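Long-range contacts in hydrogenase maturation factor (Thermoanaerobacter tengcongensis, PDB 3VTH), which probably transfers a carbamoyl group from carbamoyl phosphate, with ATP, to the C-terminal cysteine of HypE during [NiFe]-hydrogenase maturation: residues 19-24 against 147-152; 44-49 against 98-103; 486-491 against 696-701; 547-552 against 612-617; 553-558 against 601-606. One frame throughout, in Å; residues are numbered along the deposited sequence.

Interaction 1: 19-24 against 147-152. With PO4 (phosphate ion), chain E.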
# COMPACT_ATOMS: atom_id res chain seq x y z
N ILE A 19 -18.84 -0.28 -0.91
CA ILE A 19 -18.47 -1.32 -1.86
C ILE A 19 -19.65 -2.31 -1.88
O ILE A 19 -19.76 -3.20 -1.03
CB ILE A 19 -17.13 -2.00 -1.51
CG1 ILE A 19 -16.00 -0.95 -1.49
CG2 ILE A 19 -16.84 -3.17 -2.51
CD1 ILE A 19 -14.62 -1.49 -1.06
N VAL A 20 -20.55 -2.11 -2.83
CA VAL A 20 -21.81 -2.85 -2.84
C VAL A 20 -22.12 -3.42 -4.23
O VAL A 20 -23.23 -3.92 -4.46
CB VAL A 20 -22.96 -1.97 -2.31
CG1 VAL A 20 -22.72 -1.55 -0.85
CG2 VAL A 20 -23.15 -0.71 -3.20
N GLN A 21 -21.16 -3.32 -5.15
CA GLN A 21 -21.32 -3.87 -6.51
C GLN A 21 -20.16 -4.83 -6.76
O GLN A 21 -19.07 -4.63 -6.20
CB GLN A 21 -21.30 -2.78 -7.58
CG GLN A 21 -22.39 -1.72 -7.40
CD GLN A 21 -22.39 -0.70 -8.51
OE1 GLN A 21 -21.48 -0.66 -9.35
NE2 GLN A 21 -23.41 0.17 -8.52
N GLY A 22 -20.40 -5.85 -7.57
CA GLY A 22 -19.42 -6.91 -7.81
C GLY A 22 -19.19 -7.81 -6.62
O GLY A 22 -18.11 -8.44 -6.50
N VAL A 23 -20.19 -7.91 -5.76
CA VAL A 23 -20.07 -8.69 -4.52
C VAL A 23 -21.19 -9.72 -4.45
O VAL A 23 -21.36 -10.41 -3.45
CB VAL A 23 -20.05 -7.76 -3.25
CG1 VAL A 23 -18.93 -6.71 -3.36
CG2 VAL A 23 -21.40 -7.04 -3.04
N GLY A 24 -21.95 -9.85 -5.53
CA GLY A 24 -23.13 -10.72 -5.52
C GLY A 24 -24.27 -10.17 -4.69
O GLY A 24 -25.09 -10.93 -4.15
N GLU A 147 -13.91 -1.31 -16.35
CA GLU A 147 -13.72 -0.13 -17.19
C GLU A 147 -14.55 1.06 -16.74
O GLU A 147 -14.21 2.20 -17.02
CB GLU A 147 -14.09 -0.45 -18.64
CG GLU A 147 -13.37 -1.64 -19.25
CD GLU A 147 -13.85 -1.95 -20.65
OE1 GLU A 147 -14.91 -1.44 -21.06
OE2 GLU A 147 -13.18 -2.72 -21.35
N ASP A 148 -15.67 0.77 -16.07
CA ASP A 148 -16.70 1.77 -15.81
C ASP A 148 -17.71 1.14 -14.88
O ASP A 148 -17.72 -0.09 -14.70
CB ASP A 148 -17.39 2.16 -17.13
CG ASP A 148 -18.12 3.51 -17.07
OD1 ASP A 148 -17.98 4.26 -16.08
OD2 ASP A 148 -18.84 3.82 -18.04
N ILE A 149 -18.56 1.97 -14.28
CA ILE A 149 -19.65 1.53 -13.42
C ILE A 149 -20.94 2.05 -14.04
O ILE A 149 -20.85 2.89 -14.94
CB ILE A 149 -19.47 2.02 -11.95
CG1 ILE A 149 -19.40 3.56 -11.86
CG2 ILE A 149 -18.24 1.39 -11.35
CD1 ILE A 149 -20.76 4.28 -11.89
N PRO A 150 -22.12 1.56 -13.61
CA PRO A 150 -22.42 0.51 -12.64
C PRO A 150 -21.79 -0.82 -13.07
O PRO A 150 -21.78 -1.14 -14.27
CB PRO A 150 -23.94 0.39 -12.68
CG PRO A 150 -24.43 1.67 -13.19
CD PRO A 150 -23.36 2.18 -14.13
N TYR A 151 -21.27 -1.55 -12.10
CA TYR A 151 -20.61 -2.84 -12.37
C TYR A 151 -21.58 -3.80 -13.07
O TYR A 151 -22.70 -4.01 -12.61
CB TYR A 151 -20.08 -3.44 -11.07
CG TYR A 151 -19.52 -4.84 -11.19
CD1 TYR A 151 -20.29 -5.96 -10.87
CD2 TYR A 151 -18.20 -5.05 -11.61
CE1 TYR A 151 -19.78 -7.25 -10.97
CE2 TYR A 151 -17.66 -6.34 -11.71
CZ TYR A 151 -18.46 -7.43 -11.38
OH TYR A 151 -17.95 -8.70 -11.46
N ASP A 152 -21.13 -4.33 -14.21
CA ASP A 152 -21.82 -5.36 -14.96
C ASP A 152 -20.77 -5.99 -15.87
O ASP A 152 -19.79 -5.35 -16.18
CB ASP A 152 -22.93 -4.77 -15.84
CG ASP A 152 -24.25 -4.65 -15.12
OD1 ASP A 152 -24.68 -5.62 -14.45
OD2 ASP A 152 -24.87 -3.58 -15.23
P PO4 E . -23.29 -7.57 -7.86
O1 PO4 E . -22.31 -8.70 -8.06
O2 PO4 E . -23.21 -7.05 -6.45
O3 PO4 E . -22.92 -6.45 -8.79
O4 PO4 E . -24.69 -8.06 -8.14
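Q21 reaches out of the loop 19-24 and fastens it to the loop at Y151. Its CB lies 3.8 Å from Y151 CB, and the two side chains run past each other in opposite directions. With CG turned away from the carbonyl carbon (chi1 -59°) and the chain extended beyond it, the amide arrives at the Y151 backbone N. There OE1 accepts the Y151 N-H at 2.9 Å in an almost straight bond (177°), the donor standing well above the amide plane. NE2 donates to G48 O and, weakly, to N45 O, passing P150 CB at 4.2 Å. Replacing Q21 by alanine is likely to leave Y151 N and G48 O without these partners. G22 follows on the chain and lays its CA over one face of the Y151 ring, a CH-pi contact. The phosphate sits in the bend of segment 19-24, its O1 taking the G24 N-H at 2.8 Å, while G22 N and V23 N donate to O3 and O2; F25 N and R26 NE complete the cradle. O3 also lies at the edge of the Y151 ring. This is the anion-binding loop expected of an acylphosphatase, with R26 predicted to be catalytic. The loop joins strand 10-17 to helix 25-35, and Y151 and P150 reach it from the chain between helices 115-121 and 165-171, against R26 and strand 39-45.

Interaction 2: 44-49 against 98-103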
# COMPACT_ATOMS: atom_id res chain seq x y z
N ASN A 44 -28.24 -2.44 -9.90
CA ASN A 44 -27.09 -1.58 -9.67
C ASN A 44 -27.34 -0.24 -10.30
O ASN A 44 -27.75 -0.16 -11.46
CB ASN A 44 -25.84 -2.20 -10.30
CG ASN A 44 -25.21 -3.26 -9.42
OD1 ASN A 44 -24.16 -3.80 -9.76
ND2 ASN A 44 -25.85 -3.56 -8.28
N ASN A 45 -27.11 0.84 -9.56
CA ASN A 45 -27.20 2.16 -10.18
C ASN A 45 -25.85 2.85 -10.03
O ASN A 45 -24.91 2.22 -9.58
CB ASN A 45 -28.40 2.98 -9.66
CG ASN A 45 -28.28 3.39 -8.21
OD1 ASN A 45 -27.23 3.21 -7.58
ND2 ASN A 45 -29.35 3.96 -7.67
N SER A 46 -25.74 4.12 -10.42
CA SER A 46 -24.42 4.72 -10.41
C SER A 46 -23.94 5.11 -9.01
O SER A 46 -22.80 5.49 -8.84
CB SER A 46 -24.30 5.86 -11.44
OG SER A 46 -25.36 6.79 -11.32
N SER A 47 -24.79 4.97 -7.99
CA SER A 47 -24.41 5.37 -6.65
C SER A 47 -24.34 4.20 -5.67
O SER A 47 -23.93 4.36 -4.52
CB SER A 47 -25.31 6.53 -6.14
OG SER A 47 -26.58 6.03 -5.79
N GLY A 48 -24.70 3.01 -6.16
CA GLY A 48 -24.63 1.80 -5.38
C GLY A 48 -25.66 0.76 -5.76
O GLY A 48 -25.72 0.28 -6.90
N LEU A 49 -26.49 0.40 -4.78
CA LEU A 49 -27.50 -0.61 -4.97
C LEU A 49 -28.86 -0.00 -4.66
O LEU A 49 -29.02 0.71 -3.67
CB LEU A 49 -27.22 -1.84 -4.10
CG LEU A 49 -28.17 -3.02 -4.30
CD1 LEU A 49 -27.82 -3.81 -5.55
CD2 LEU A 49 -28.17 -3.90 -3.08
N SER A 98 -29.17 -2.36 -15.05
CA SER A 98 -28.52 -1.28 -14.31
C SER A 98 -28.90 0.10 -14.85
O SER A 98 -29.20 0.24 -16.03
CB SER A 98 -27.00 -1.45 -14.35
OG SER A 98 -26.63 -2.63 -13.66
N LYS A 99 -28.87 1.12 -13.99
CA LYS A 99 -29.21 2.48 -14.41
C LYS A 99 -28.08 3.47 -14.09
O LYS A 99 -27.53 3.45 -12.99
CB LYS A 99 -30.53 2.94 -13.77
CG LYS A 99 -31.72 2.02 -14.04
CD LYS A 99 -33.04 2.65 -13.57
CE LYS A 99 -34.26 2.00 -14.22
NZ LYS A 99 -34.31 0.51 -14.07
N GLU A 100 -27.74 4.30 -15.07
CA GLU A 100 -26.76 5.38 -14.90
C GLU A 100 -27.51 6.69 -14.63
O GLU A 100 -28.15 7.23 -15.53
CB GLU A 100 -25.86 5.48 -16.14
CG GLU A 100 -25.04 6.78 -16.27
CD GLU A 100 -24.04 6.95 -15.14
OE1 GLU A 100 -23.06 6.18 -15.08
OE2 GLU A 100 -24.23 7.87 -14.32
N ASP A 101 -27.47 7.16 -13.40
CA ASP A 101 -28.21 8.32 -12.91
C ASP A 101 -27.24 9.39 -12.41
O ASP A 101 -27.58 10.18 -11.59
CB ASP A 101 -29.09 7.86 -11.75
CG ASP A 101 -30.18 8.87 -11.37
OD1 ASP A 101 -30.52 9.74 -12.15
OD2 ASP A 101 -30.72 8.75 -10.27
N GLY A 102 -26.03 9.37 -12.91
CA GLY A 102 -25.04 10.35 -12.51
C GLY A 102 -24.40 10.37 -11.12
O GLY A 102 -23.72 11.31 -10.81
N GLY A 103 -24.53 9.37 -10.29
CA GLY A 103 -23.79 9.45 -9.05
C GLY A 103 -22.37 8.87 -9.15
O GLY A 103 -21.77 8.90 -10.18
O HOH W 1 -28.67 -4.17 -12.33
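S46 OG is gripped by two backbone N-H groups of the facing loop, from G103 N at 2.9 Å and from D101 N at 3.0 Å, both bonds somewhat bent. The hydroxyl lies between the backbone N and the carbonyl carbon of its own residue (chi1 50°), which carries it into the curl of segment 98-103. E100 folds back at chi2 and braces the same curl: its OE2 accepts G102 N at 2.7 Å on the anti side of the carboxylate, while OE1 pairs with R451. Just before S46 in the chain, N45 OD1 takes the N-H of S47 at 3.0 Å, an Asx turn that shapes the tight connection between the two strands. Further back, K99 N donates to N44 O at 3.0 Å, in the plane of that carbonyl, and S98 CA makes a CA-H...O contact with the same oxygen. A water bridges N44 N and S98 OG, whose hydroxyl is also bonded to D152. N44 is predicted to be an active-site residue of the acylphosphatase domain. The turn joins antiparallel strands 39-45 and 48-55, and segment 98-103 runs beside it after strand 93-95, with helix 25-35 touching N44 and S98.

Interaction 3: 486-491 against 696-701. With FE (Fe (III) ion), chain I.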
# COMPACT_ATOMS: atom_id res chain seq x y z
N ALA A 486 1.83 16.99 6.23
CA ALA A 486 1.04 16.00 5.49
C ALA A 486 1.17 14.58 6.06
O ALA A 486 0.16 13.87 6.15
CB ALA A 486 1.40 16.02 4.01
N HIS A 487 2.38 14.15 6.42
CA HIS A 487 2.57 12.83 7.08
C HIS A 487 1.69 12.75 8.34
O HIS A 487 0.97 11.76 8.54
CB HIS A 487 4.04 12.60 7.50
CG HIS A 487 4.92 12.01 6.44
ND1 HIS A 487 4.61 10.84 5.77
CD2 HIS A 487 6.14 12.39 5.98
CE1 HIS A 487 5.59 10.54 4.93
NE2 HIS A 487 6.53 11.47 5.04
N ILE A 488 1.75 13.77 9.19
CA ILE A 488 0.96 13.75 10.43
C ILE A 488 -0.55 13.71 10.12
O ILE A 488 -1.30 12.95 10.75
CB ILE A 488 1.30 14.96 11.37
CG1 ILE A 488 2.79 14.98 11.74
CG2 ILE A 488 0.43 14.97 12.66
CD1 ILE A 488 3.34 13.64 12.29
N ALA A 489 -0.98 14.51 9.14
CA ALA A 489 -2.39 14.57 8.76
C ALA A 489 -2.91 13.26 8.16
O ALA A 489 -4.08 12.92 8.35
CB ALA A 489 -2.64 15.72 7.79
N SER A 490 -2.04 12.54 7.44
CA SER A 490 -2.42 11.24 6.87
C SER A 490 -2.86 10.27 7.96
O SER A 490 -3.86 9.56 7.81
CB SER A 490 -1.32 10.64 5.98
OG SER A 490 -0.23 10.08 6.71
N CYS A 491 -2.12 10.26 9.07
CA CYS A 491 -2.50 9.46 10.23
C CYS A 491 -3.75 10.01 10.91
O CYS A 491 -4.67 9.24 11.23
CB CYS A 491 -1.32 9.35 11.20
SG CYS A 491 -1.71 8.43 12.68
N LYS A 696 -2.46 13.80 22.82
CA LYS A 696 -2.49 12.96 21.63
C LYS A 696 -1.19 13.13 20.86
O LYS A 696 -0.74 14.26 20.61
CB LYS A 696 -3.66 13.32 20.72
CG LYS A 696 -5.06 12.96 21.30
CD LYS A 696 -6.12 13.11 20.22
CE LYS A 696 -7.53 12.75 20.73
NZ LYS A 696 -8.01 13.65 21.81
N VAL A 697 -0.59 11.99 20.50
CA VAL A 697 0.67 11.96 19.78
C VAL A 697 0.48 11.13 18.51
O VAL A 697 -0.01 9.99 18.58
CB VAL A 697 1.78 11.30 20.61
CG1 VAL A 697 3.10 11.24 19.79
CG2 VAL A 697 1.99 12.05 21.92
N VAL A 698 0.89 11.70 17.38
CA VAL A 698 0.84 11.03 16.09
C VAL A 698 2.28 10.76 15.61
O VAL A 698 3.12 11.66 15.60
CB VAL A 698 0.10 11.91 15.03
CG1 VAL A 698 0.23 11.30 13.64
CG2 VAL A 698 -1.36 12.09 15.41
N LEU A 699 2.54 9.52 15.20
CA LEU A 699 3.84 9.14 14.67
C LEU A 699 3.69 8.83 13.20
O LEU A 699 2.89 7.98 12.83
CB LEU A 699 4.40 7.90 15.40
CG LEU A 699 4.30 7.87 16.93
CD1 LEU A 699 4.67 6.46 17.47
CD2 LEU A 699 5.19 8.93 17.57
N SER A 700 4.44 9.54 12.36
CA SER A 700 4.39 9.26 10.91
C SER A 700 5.72 9.64 10.24
O SER A 700 6.64 10.13 10.90
CB SER A 700 3.20 9.97 10.26
OG SER A 700 2.96 9.47 8.95
N GLY A 701 5.81 9.42 8.93
CA GLY A 701 7.06 9.60 8.21
C GLY A 701 7.69 8.24 8.07
O GLY A 701 7.48 7.35 8.90
FE FE I . 8.39 11.68 3.91
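C491 and V698 meet in the tightest part of this contact, with C491 CB 3.5 Å from V698 CG1, closer than carbons usually approach. C491 SG lies beside the same methyl. V698 CG1 stands anti to the backbone N (chi1 172°), which directs it toward the helix, and I488 CG2 reaches it at 3.8 Å. The fit is loosest at I488 CD1, 4.2 Å from S700 CB. No side opens to solvent, since every touching residue is buried; the end at S700 and H487 is polar but well packed. There S700 OG gives a weak hydrogen bond to H487 O at 3.1 Å; S490 OG is hydrogen-bonded to N727 OD1, and S700 OG weakly to N727 ND2. G701 CA sits over the centre of the H487 ring, 3.5 Å from the centroid. At its backbone angles G701 could hardly carry a side chain; its CA covers the imidazole. Helix 483-494 crosses strand 696-700 of the mixed sheet at 114° between the short segments. H487 NE2 binds the iron at 2.2 Å, alongside H483, D507 and D734. The iron bond and the glycine over one face probably fix the ring's orientation in the Kae1-like nucleotide site, while S700 holds the backbone carbonyl.

Interaction 4: 547-552 against 612-617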
# COMPACT_ATOMS: atom_id res chain seq x y z
N ALA A 547 24.98 12.07 -1.81
CA ALA A 547 25.08 11.55 -0.44
C ALA A 547 24.00 10.52 -0.10
O ALA A 547 24.19 9.70 0.80
CB ALA A 547 25.11 12.69 0.59
N ILE A 548 22.88 10.56 -0.82
CA ILE A 548 21.83 9.54 -0.70
C ILE A 548 22.43 8.12 -0.80
O ILE A 548 22.18 7.28 0.07
CB ILE A 548 20.69 9.73 -1.77
CG1 ILE A 548 19.89 11.03 -1.54
CG2 ILE A 548 19.79 8.48 -1.88
CD1 ILE A 548 19.46 11.31 -0.09
N LYS A 549 23.23 7.87 -1.83
CA LYS A 549 23.84 6.55 -2.04
C LYS A 549 25.27 6.39 -1.51
O LYS A 549 25.64 5.30 -1.06
CB LYS A 549 23.71 6.11 -3.50
CG LYS A 549 22.27 5.63 -3.85
CD LYS A 549 21.93 5.75 -5.34
CE LYS A 549 22.89 4.94 -6.21
NZ LYS A 549 22.38 4.82 -7.61
N LYS A 550 26.08 7.45 -1.56
CA LYS A 550 27.41 7.41 -0.96
C LYS A 550 27.34 7.93 0.48
O LYS A 550 27.67 9.08 0.76
CB LYS A 550 28.42 8.21 -1.80
CG LYS A 550 28.70 7.60 -3.18
CD LYS A 550 30.05 8.00 -3.70
CE LYS A 550 30.54 7.05 -4.78
NZ LYS A 550 32.01 6.79 -4.66
N ILE A 551 26.88 7.07 1.39
CA ILE A 551 26.52 7.49 2.74
C ILE A 551 27.69 7.87 3.64
O ILE A 551 27.48 8.50 4.67
CB ILE A 551 25.59 6.47 3.47
CG1 ILE A 551 26.34 5.20 3.84
CG2 ILE A 551 24.33 6.18 2.62
CD1 ILE A 551 25.50 4.25 4.71
N TYR A 552 28.91 7.50 3.27
CA TYR A 552 30.06 8.01 4.02
C TYR A 552 30.14 9.54 3.90
O TYR A 552 30.64 10.20 4.81
CB TYR A 552 31.38 7.33 3.60
CG TYR A 552 31.76 7.55 2.15
CD1 TYR A 552 31.29 6.69 1.15
CD2 TYR A 552 32.60 8.60 1.78
CE1 TYR A 552 31.65 6.89 -0.19
CE2 TYR A 552 32.97 8.81 0.45
CZ TYR A 552 32.49 7.95 -0.52
OH TYR A 552 32.84 8.16 -1.84
N LYS A 612 29.23 1.56 3.38
CA LYS A 612 29.69 2.91 3.04
C LYS A 612 28.91 3.45 1.86
O LYS A 612 28.83 4.66 1.66
CB LYS A 612 31.20 2.94 2.74
CG LYS A 612 32.09 2.47 3.88
CD LYS A 612 33.18 3.51 4.23
CE LYS A 612 34.23 3.65 3.14
NZ LYS A 612 35.14 4.82 3.38
N GLU A 613 28.34 2.53 1.07
CA GLU A 613 27.54 2.89 -0.09
C GLU A 613 26.30 2.00 -0.14
O GLU A 613 26.35 0.83 0.23
CB GLU A 613 28.35 2.75 -1.38
CG GLU A 613 29.73 3.43 -1.31
CD GLU A 613 30.44 3.50 -2.65
OE1 GLU A 613 31.67 3.26 -2.67
OE2 GLU A 613 29.78 3.79 -3.67
N VAL A 614 25.19 2.56 -0.60
CA VAL A 614 23.93 1.83 -0.70
C VAL A 614 23.38 1.83 -2.13
O VAL A 614 23.66 2.73 -2.93
CB VAL A 614 22.86 2.36 0.30
CG1 VAL A 614 23.34 2.22 1.76
CG2 VAL A 614 22.47 3.79 -0.02
N LEU A 615 22.58 0.80 -2.42
CA LEU A 615 22.04 0.58 -3.76
C LEU A 615 20.66 1.20 -3.90
O LEU A 615 20.23 1.54 -5.00
CB LEU A 615 22.01 -0.92 -4.09
CG LEU A 615 23.38 -1.62 -4.05
CD1 LEU A 615 23.30 -3.14 -4.28
CD2 LEU A 615 24.36 -0.98 -5.04
N PHE A 616 19.98 1.36 -2.77
CA PHE A 616 18.67 1.99 -2.74
C PHE A 616 18.50 2.80 -1.46
O PHE A 616 19.11 2.50 -0.44
CB PHE A 616 17.53 0.96 -2.90
CG PHE A 616 17.48 -0.10 -1.81
CD1 PHE A 616 18.20 -1.27 -1.93
CD2 PHE A 616 16.67 0.08 -0.69
CE1 PHE A 616 18.14 -2.25 -0.94
CE2 PHE A 616 16.61 -0.90 0.32
CZ PHE A 616 17.35 -2.06 0.18
N GLU A 617 17.66 3.83 -1.54
CA GLU A 617 17.40 4.74 -0.42
C GLU A 617 16.83 3.95 0.77
O GLU A 617 15.86 3.22 0.62
CB GLU A 617 16.42 5.82 -0.90
CG GLU A 617 16.01 6.89 0.12
CD GLU A 617 16.98 8.07 0.20
OE1 GLU A 617 18.10 7.90 0.73
OE2 GLU A 617 16.60 9.18 -0.26
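Backbone hydrogen bonds tie K549 to V614 and Y552 to K612. V614 N donates to K549 O at 2.8 Å, in the carbonyl plane, and Y552 N gives a longer bond of 3.3 Å to K612 O. K612 O also lies in the plane of the Y552 ring, at its CD1 edge, and V614 CG2 nears another carbonyl, I548 O, at 3.5 Å. Among the charged groups, K550 and E613 run side by side, with K550 NZ 3.9 Å from E613 OE2, a long salt bridge. The same ammonium donates to Y552 OH, which is bonded in turn to E577. A methionine in place of K550 would probably leave E613 without this cation and Y552 OH without one of its partners. K612 bends at chi2 and chi3, which brings K612 NZ over the face of the Y552 ring, 4.9 Å from the centroid, a cation-pi contact. Segment 547-552 spans the break at K550 between helices 546-549 and 551-559, and the chain between helices 597-607 and 619-626 lies along it, within the second part of the Kae1-like domain. Among apolar contacts, I551 and V614 cross at about a right angle, CG2 to CG2 at 4.0 Å, both touching A620. At the far end the E617 carboxylate rests against the I548 methyls. E617 belongs to the pocket of the bound nucleotide analogue, and R599 forms a long, weak ion pair with it.

Interaction 5: 553-558 against 601-606. With AP2 (phosphomethylphosphonic acid adenosyl ester), chain H.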
# COMPACT_ATOMS: atom_id res chain seq x y z
N ARG A 553 29.61 10.10 2.81
CA ARG A 553 29.51 11.55 2.63
C ARG A 553 28.50 12.16 3.60
O ARG A 553 28.69 13.28 4.09
CB ARG A 553 29.09 11.90 1.20
CG ARG A 553 30.10 11.49 0.12
CD ARG A 553 29.53 11.77 -1.28
NE ARG A 553 29.26 13.19 -1.51
CZ ARG A 553 30.00 13.99 -2.29
NH1 ARG A 553 31.06 13.52 -2.95
NH2 ARG A 553 29.66 15.26 -2.43
N THR A 554 27.43 11.43 3.87
CA THR A 554 26.46 11.86 4.86
C THR A 554 27.11 11.87 6.23
O THR A 554 26.96 12.83 6.98
CB THR A 554 25.21 10.94 4.88
OG1 THR A 554 24.47 11.16 3.67
CG2 THR A 554 24.31 11.29 6.06
N ALA A 555 27.86 10.81 6.55
CA ALA A 555 28.57 10.76 7.83
C ALA A 555 29.55 11.92 7.98
O ALA A 555 29.64 12.52 9.05
CB ALA A 555 29.28 9.42 8.01
N LEU A 556 30.31 12.22 6.93
CA LEU A 556 31.25 13.35 6.97
C LEU A 556 30.55 14.69 7.24
O LEU A 556 31.03 15.53 8.01
CB LEU A 556 32.06 13.42 5.67
CG LEU A 556 33.09 12.31 5.49
CD1 LEU A 556 33.65 12.34 4.09
CD2 LEU A 556 34.21 12.43 6.54
N GLY A 557 29.42 14.89 6.58
CA GLY A 557 28.56 16.03 6.88
C GLY A 557 28.19 16.11 8.35
O GLY A 557 28.30 17.17 8.96
N PHE A 558 27.78 14.99 8.94
CA PHE A 558 27.35 14.98 10.35
C PHE A 558 28.51 15.28 11.32
O PHE A 558 28.28 15.82 12.42
CB PHE A 558 26.67 13.65 10.72
CG PHE A 558 25.18 13.63 10.45
CD1 PHE A 558 24.28 13.44 11.50
CD2 PHE A 558 24.69 13.84 9.17
CE1 PHE A 558 22.88 13.44 11.26
CE2 PHE A 558 23.31 13.83 8.92
CZ PHE A 558 22.40 13.64 9.98
N PHE A 601 20.32 7.95 10.68
CA PHE A 601 20.52 6.50 10.52
C PHE A 601 21.67 6.18 9.56
O PHE A 601 22.51 5.34 9.87
CB PHE A 601 19.24 5.79 10.06
CG PHE A 601 18.40 5.27 11.20
CD1 PHE A 601 18.28 3.89 11.41
CD2 PHE A 601 17.74 6.15 12.06
CE1 PHE A 601 17.50 3.40 12.47
CE2 PHE A 601 16.96 5.66 13.12
CZ PHE A 601 16.85 4.28 13.33
N ASP A 602 21.71 6.86 8.40
CA ASP A 602 22.79 6.61 7.43
C ASP A 602 24.18 6.95 8.00
O ASP A 602 25.15 6.22 7.76
CB ASP A 602 22.58 7.38 6.12
CG ASP A 602 21.45 6.79 5.27
OD1 ASP A 602 20.97 5.67 5.57
OD2 ASP A 602 21.04 7.47 4.31
N ALA A 603 24.26 8.05 8.74
CA ALA A 603 25.52 8.45 9.40
C ALA A 603 26.02 7.37 10.38
O ALA A 603 27.22 7.03 10.41
CB ALA A 603 25.34 9.80 10.12
N VAL A 604 25.12 6.85 11.20
CA VAL A 604 25.45 5.75 12.12
C VAL A 604 25.92 4.51 11.37
O VAL A 604 26.95 3.92 11.72
CB VAL A 604 24.26 5.37 13.04
CG1 VAL A 604 24.59 4.12 13.89
CG2 VAL A 604 23.87 6.56 13.92
N ALA A 605 25.17 4.11 10.34
CA ALA A 605 25.51 2.88 9.60
C ALA A 605 26.93 2.97 8.98
O ALA A 605 27.70 2.00 9.04
CB ALA A 605 24.47 2.58 8.53
N ALA A 606 27.25 4.14 8.42
CA ALA A 606 28.57 4.39 7.82
C ALA A 606 29.69 4.39 8.87
O ALA A 606 30.75 3.81 8.66
CB ALA A 606 28.55 5.72 7.05
PB AP2 H . 11.14 11.13 2.26
O1B AP2 H . 12.29 10.82 3.18
O2B AP2 H . 10.01 11.92 2.84
O3B AP2 H . 11.62 11.61 0.91
C3A AP2 H . 10.46 9.49 1.91
PA AP2 H . 9.68 8.66 3.32
O1A AP2 H . 9.02 7.48 2.63
O2A AP2 H . 8.86 9.53 4.24
O5' AP2 H . 10.93 8.15 4.23
C5' AP2 H . 11.73 7.10 3.70
C4' AP2 H . 12.99 7.10 4.55
O4' AP2 H . 12.69 6.56 5.83
C3' AP2 H . 14.07 6.21 3.98
O3' AP2 H . 14.77 6.87 2.91
C2' AP2 H . 14.92 6.00 5.22
O2' AP2 H . 15.76 7.15 5.36
C1' AP2 H . 13.88 5.94 6.35
N9 AP2 H . 13.68 4.50 6.69
C8 AP2 H . 13.17 3.52 5.90
N7 AP2 H . 13.19 2.31 6.52
C5 AP2 H . 13.72 2.50 7.74
C6 AP2 H . 14.03 1.64 8.91
N6 AP2 H . 13.76 0.31 8.91
N1 AP2 H . 14.60 2.25 9.99
C2 AP2 H . 14.86 3.57 10.03
N3 AP2 H . 14.61 4.40 9.00
C4 AP2 H . 14.05 3.93 7.85
O HOH W 2 22.77 9.21 3.15
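F558 lays one ring face against the methyl of A603, with A603 CB 4.1 Å from the F558 ring centroid and 22° off the ring normal. The methyl is displaced toward the rim and lies nearest to F558 CG, at 3.8 Å. The CB atoms of A555 and A603 both point into the contact, and their CA atoms are the nearest across the segments, 4.1 Å apart. A555 CB then meets A606 CB at 3.9 Å, so small residues line the crossing on both helices. T554 turns its CG2 toward D602 CB and its hydroxyl in another direction, to a water 2.6 Å from T554 OG1. That water donates to D602 OD2 at 2.7 Å and so bridges the two polar groups; R599 forms a salt bridge with the same carboxylate oxygen. No direct hydrogen bond joins the segments. F601 points away from segment 553-558 and turns one face of its ring to the nucleotide analogue, whose C2 lies 3.6 Å from F601 CE1. F673 and H674 meet this ring edge-to-face. The axes of the short segments pass 8.0 Å apart at -104°, an approach that the alanines make possible. Helices 551-559 and 597-607 thus cross almost at right angles beside the nucleotide pocket of the Kae1-like domain, of the actin-ATPase clan, with helix 597-607 carrying F601 to the adenine.

Overall arrangement
Interactions 1 and 2 lie on the opposite side of the chain's centre from interactions 4 and 5. Interactions 1 and 2, with centres 10 Å apart, surround the predicted acylphosphatase site: Q21 NE2 is 2.8 Å from G48 O, D152 OD2 is 2.5 Å from S98 OG, and N44 and R26 stand beside the phosphate. Interactions 4 and 5 share helix 551-559, with centres 9 Å apart, and A547 O lies 3.2 Å from T554 OG1. Both are nested in the chain loop closed by interaction 3, whose centre is about 26 Å from that of interaction 5. The nucleotide analogue links these three: H487 with the iron, E617 and F601 all line its pocket. Centres of interactions 1 and 5 lie about 51 Å apart.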